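Local atomic coordinates of glycoside hydrolase family 16 protein (Bacteroides ovatus, PDB entry 7KR6), a protein that probably hydrolyses O-glycosidic bonds of beta-glucans as a family 16 endo-glucanase, and here holds a fluorinated glucan-derived inhibitor. Residues 60-68 with 237-248. The protein carries 1 engineered substitution. Residues are numbered along the deposited sequence; the frame is centred on the assembly and turned at random.
Sequences TNQELQAYD and NLAVGGAFTGIT. With BGC (beta-D-glucopyranose), chain C; G2F (2-deoxy-2-fluoro-alpha-D-glucopyranose), chain B; BGC (beta-D-glucopyranose), chain D.
Gln65 ties segment 60-68 to Val240 at the end of strand 232-240, and its side chain can be followed atom by atom. Gln65 CB lies 4.1 Å from Val240 CG2. With CG between the backbone N and the carbonyl carbon (chi1 80°), that methylene lies over one face of the Tyr67 ring, offset toward its rim; the bend at chi2 then turns the amide toward the strand. There Gln65 OE1 accepts from Val240 N at 2.8 Å; the N-H points almost straight at it (172°), although the donor stands 45° out of the carbonyl plane. Gln65 NE2 donates to Glu63 OE1 at 2.9 Å, the acceptor lying near the amide plane and being met on its anti side. Two backbone bonds fix the loop's position: Leu64 N to Val240 O, and Ala243 N to Asn61 O at the type I' turn from Thr60 to Glu63. Gly242 fits beneath this turn, its CA 3.8 Å from Glu63 CA. Farther along, Asn237 ND2 reaches Tyr67 OH at 2.9 Å with ring and amide nearly perpendicular, while Asn237 OD1 accepts from Trp130. Glu63 OE2 accepts from Asn61 ND2, which also donates to G2F O3 at 3.1 Å; Asn61 OD1 takes a bond from O2 of the adjoining glucose. The strand end thus probably positions the sugar-binding amide through a relay, Val240 to Gln65 to Glu63 to Asn61.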
loop_
_atom_site.group_PDB
_atom_site.type_symbol
_atom_site.label_atom_id
_atom_site.label_comp_id
_atom_site.label_asym_id
_atom_site.label_seq_id
_atom_site.Cartn_x
_atom_site.Cartn_y
_atom_site.Cartn_z
ATOM N N THR A 60 -7.271 17.140 -0.928
ATOM C CA THR A 60 -7.085 15.666 -1.112
ATOM C C THR A 60 -6.282 15.042 0.013
ATOM O O THR A 60 -5.400 15.746 0.576
ATOM C CB THR A 60 -6.400 15.321 -2.450
ATOM O OG1 THR A 60 -5.130 15.947 -2.622
ATOM C CG2 THR A 60 -7.277 15.707 -3.625
ATOM N N ASN A 61 -6.543 13.758 0.274
ATOM C CA ASN A 61 -5.676 12.858 1.078
ATOM C C ASN A 61 -5.448 13.398 2.489
ATOM O O ASN A 61 -4.428 13.042 3.081
ATOM C CB ASN A 61 -4.331 12.631 0.367
ATOM C CG ASN A 61 -4.554 12.053 -1.022
ATOM O OD1 ASN A 61 -5.346 11.121 -1.166
ATOM N ND2 ASN A 61 -3.830 12.558 -2.007
ATOM N N GLN A 62 -6.320 14.253 3.016
ATOM C CA GLN A 62 -6.096 14.888 4.358
ATOM C C GLN A 62 -4.767 15.671 4.412
ATOM O O GLN A 62 -4.210 15.909 5.520
ATOM C CB GLN A 62 -6.108 13.833 5.462
ATOM C CG GLN A 62 -7.462 13.127 5.639
ATOM C CD GLN A 62 -7.385 12.029 6.675
ATOM O OE1 GLN A 62 -7.522 12.266 7.877
ATOM N NE2 GLN A 62 -7.090 10.809 6.248
ATOM N N GLU A 63 -4.317 16.191 3.292
ATOM C CA GLU A 63 -3.067 17.006 3.221
ATOM C C GLU A 63 -3.244 18.326 3.991
ATOM O O GLU A 63 -4.390 18.857 4.076
ATOM C CB GLU A 63 -2.662 17.293 1.780
ATOM C CG GLU A 63 -2.332 16.024 1.010
ATOM C CD GLU A 63 -2.436 16.094 -0.494
ATOM O OE1 GLU A 63 -2.484 17.201 -1.017
ATOM O OE2 GLU A 63 -2.543 15.000 -1.117
ATOM N N LEU A 64 -2.157 18.831 4.558
ATOM C CA LEU A 64 -2.168 20.057 5.389
ATOM C C LEU A 64 -1.979 21.312 4.537
ATOM O O LEU A 64 -2.400 22.370 5.013
ATOM C CB LEU A 64 -1.064 19.944 6.451
ATOM C CG LEU A 64 -1.232 18.766 7.415
ATOM C CD1 LEU A 64 -0.018 18.585 8.321
ATOM C CD2 LEU A 64 -2.487 18.928 8.229
ATOM N N GLN A 65 -1.268 21.263 3.408
ATOM C CA GLN A 65 -0.908 22.495 2.665
ATOM C C GLN A 65 -2.111 22.998 1.877
ATOM O O GLN A 65 -2.904 22.193 1.363
ATOM C CB GLN A 65 0.243 22.288 1.687
ATOM C CG GLN A 65 -0.148 21.631 0.362
ATOM C CD GLN A 65 -0.632 20.209 0.486
ATOM O OE1 GLN A 65 -0.237 19.483 1.407
ATOM N NE2 GLN A 65 -1.447 19.804 -0.476
ATOM N N ALA A 66 -2.164 24.315 1.734
ATOM C CA ALA A 66 -2.888 24.960 0.623
ATOM C C ALA A 66 -1.933 25.005 -0.563
ATOM O O ALA A 66 -0.739 25.265 -0.401
ATOM C CB ALA A 66 -3.307 26.332 1.052
ATOM N N TYR A 67 -2.442 24.804 -1.762
ATOM C CA TYR A 67 -1.629 25.070 -2.960
ATOM C C TYR A 67 -1.936 26.486 -3.463
ATOM O O TYR A 67 -3.157 26.852 -3.488
ATOM C CB TYR A 67 -1.933 24.031 -4.031
ATOM C CG TYR A 67 -1.352 22.648 -3.767
ATOM C CD1 TYR A 67 0.013 22.495 -3.604
ATOM C CD2 TYR A 67 -2.149 21.518 -3.736
ATOM C CE1 TYR A 67 0.586 21.240 -3.425
ATOM C CE2 TYR A 67 -1.589 20.261 -3.577
ATOM C CZ TYR A 67 -0.219 20.125 -3.432
ATOM O OH TYR A 67 0.340 18.873 -3.261
ATOM N N ASP A 68 -0.932 27.195 -3.901
ATOM C CA ASP A 68 -1.167 28.517 -4.541
ATOM C C ASP A 68 -0.083 28.848 -5.539
ATOM O O ASP A 68 0.969 28.187 -5.608
ATOM C CB ASP A 68 -1.460 29.611 -3.531
ATOM C CG ASP A 68 -0.295 30.007 -2.665
ATOM O OD1 ASP A 68 0.851 29.911 -3.129
ATOM O OD2 ASP A 68 -0.567 30.464 -1.546
ATOM N N ASN A 237 4.239 17.942 -7.577
ATOM C CA ASN A 237 3.715 18.666 -6.383
ATOM C C ASN A 237 4.589 18.351 -5.189
ATOM O O ASN A 237 5.313 17.323 -5.208
ATOM C CB ASN A 237 2.277 18.291 -6.039
ATOM C CG ASN A 237 2.180 16.870 -5.544
ATOM O OD1 ASN A 237 2.435 15.912 -6.305
ATOM N ND2 ASN A 237 2.086 16.716 -4.223
ATOM N N LEU A 238 4.536 19.246 -4.220
ATOM C CA LEU A 238 5.160 19.017 -2.892
ATOM C C LEU A 238 4.027 19.148 -1.881
ATOM O O LEU A 238 3.662 20.272 -1.466
ATOM C CB LEU A 238 6.335 19.972 -2.670
ATOM C CG LEU A 238 7.005 19.899 -1.292
ATOM C CD1 LEU A 238 7.588 18.519 -1.037
ATOM C CD2 LEU A 238 8.133 20.893 -1.261
ATOM N N ALA A 239 3.464 18.007 -1.474
ATOM C CA ALA A 239 2.412 17.987 -0.446
ATOM C C ALA A 239 3.114 18.037 0.912
ATOM O O ALA A 239 4.315 17.694 0.981
ATOM C CB ALA A 239 1.512 16.784 -0.581
ATOM N N VAL A 240 2.379 18.542 1.901
ATOM C CA VAL A 240 2.820 18.540 3.325
ATOM C C VAL A 240 1.768 17.814 4.157
ATOM O O VAL A 240 0.566 18.248 4.225
ATOM C CB VAL A 240 3.042 19.981 3.810
ATOM C CG1 VAL A 240 3.635 19.990 5.205
ATOM C CG2 VAL A 240 3.892 20.778 2.838
ATOM N N GLY A 241 2.180 16.725 4.828
ATOM C CA GLY A 241 1.222 15.835 5.484
ATOM C C GLY A 241 0.309 15.128 4.500
ATOM O O GLY A 241 0.525 15.250 3.295
ATOM N N GLY A 242 -0.722 14.505 5.018
ATOM C CA GLY A 242 -1.595 13.612 4.257
ATOM C C GLY A 242 -1.487 12.188 4.770
ATOM O O GLY A 242 -0.447 11.789 5.331
ATOM N N ALA A 243 -2.494 11.384 4.467
ATOM C CA ALA A 243 -2.595 9.998 4.968
ATOM C C ALA A 243 -1.352 9.184 4.603
ATOM O O ALA A 243 -0.898 8.401 5.427
ATOM C CB ALA A 243 -3.802 9.314 4.442
ATOM N N PHE A 244 -0.816 9.375 3.397
ATOM C CA PHE A 244 0.387 8.667 2.921
ATOM C C PHE A 244 1.534 8.806 3.906
ATOM O O PHE A 244 2.296 7.833 4.095
ATOM C CB PHE A 244 0.721 9.230 1.551
ATOM C CG PHE A 244 1.956 8.675 0.915
ATOM C CD1 PHE A 244 1.916 7.456 0.255
ATOM C CD2 PHE A 244 3.107 9.417 0.921
ATOM C CE1 PHE A 244 3.047 6.978 -0.400
ATOM C CE2 PHE A 244 4.221 8.957 0.239
ATOM C CZ PHE A 244 4.189 7.735 -0.407
ATOM N N THR A 245 1.665 9.982 4.507
ATOM C CA THR A 245 2.815 10.304 5.393
ATOM C C THR A 245 2.502 9.850 6.835
ATOM O O THR A 245 3.448 9.796 7.642
ATOM C CB THR A 245 3.100 11.795 5.423
ATOM O OG1 THR A 245 2.072 12.470 6.164
ATOM C CG2 THR A 245 3.236 12.437 4.057
ATOM N N GLY A 246 1.247 9.542 7.100
ATOM C CA GLY A 246 0.708 9.245 8.432
ATOM C C GLY A 246 0.584 10.466 9.320
ATOM O O GLY A 246 0.166 10.283 10.491
ATOM N N ILE A 247 0.784 11.667 8.792
ATOM C CA ILE A 247 0.644 12.929 9.548
ATOM C C ILE A 247 -0.488 13.744 8.955
ATOM O O ILE A 247 -0.321 14.240 7.791
ATOM C CB ILE A 247 1.960 13.693 9.484
ATOM C CG1 ILE A 247 3.060 12.922 10.205
ATOM C CG2 ILE A 247 1.773 15.104 10.004
ATOM C CD1 ILE A 247 4.448 13.362 9.803
ATOM N N THR A 248 -1.607 13.882 9.685
ATOM C CA THR A 248 -2.824 14.572 9.216
ATOM C C THR A 248 -3.206 15.662 10.215
ATOM O O THR A 248 -4.201 16.266 10.023
ATOM C CB THR A 248 -3.957 13.575 8.942
ATOM O OG1 THR A 248 -4.252 12.829 10.127
ATOM C CG2 THR A 248 -3.572 12.593 7.851
HETATM C C2 BGC C . -6.480 11.363 -4.165
HETATM C C3 BGC C . -7.806 11.682 -4.903
HETATM C C4 BGC C . -7.658 12.811 -5.899
HETATM C C5 BGC C . -6.502 12.558 -6.888
HETATM C C6 BGC C . -6.222 13.681 -7.854
HETATM C C1 BGC C . -5.443 11.201 -5.243
HETATM O O2 BGC C . -6.566 10.252 -3.323
HETATM O O3 BGC C . -8.750 11.956 -3.862
HETATM O O4 BGC C . -8.913 12.974 -6.616
HETATM O O5 BGC C . -5.293 12.322 -6.099
HETATM O O6 BGC C . -5.888 14.898 -7.142
HETATM C C1 G2F B . -1.619 9.185 -6.656
HETATM C C2 G2F B . -2.754 9.420 -5.720
HETATM C C3 G2F B . -3.049 10.897 -5.559
HETATM C C4 G2F B . -1.800 11.564 -5.042
HETATM C C5 G2F B . -0.690 11.325 -6.113
HETATM C C6 G2F B . 0.649 11.981 -5.868
HETATM O O3 G2F B . -4.160 11.085 -4.689
HETATM O O4 G2F B . -2.103 12.988 -4.828
HETATM O O5 G2F B . -0.433 9.922 -6.323
HETATM O O6 G2F B . 1.115 11.670 -4.502
HETATM F F2 G2F B . -3.871 8.642 -6.154
HETATM C C2 BGC D . -10.465 14.296 -7.752
HETATM C C3 BGC D . -11.299 15.570 -7.634
HETATM C C4 BGC D . -11.912 15.630 -6.268
HETATM C C5 BGC D . -10.821 15.498 -5.197
HETATM C C6 BGC D . -11.410 15.558 -3.813
HETATM C C1 BGC D . -9.402 14.247 -6.635
HETATM O O2 BGC D . -9.812 14.294 -9.005
HETATM O O3 BGC D . -12.351 15.420 -8.582
HETATM O O4 BGC D . -12.511 16.927 -6.101
HETATM O O5 BGC D . -10.101 14.271 -5.409
HETATM O O6 BGC D . -12.266 14.472 -3.497
HETATM O O HOH W 1 -5.512 16.821 7.596
#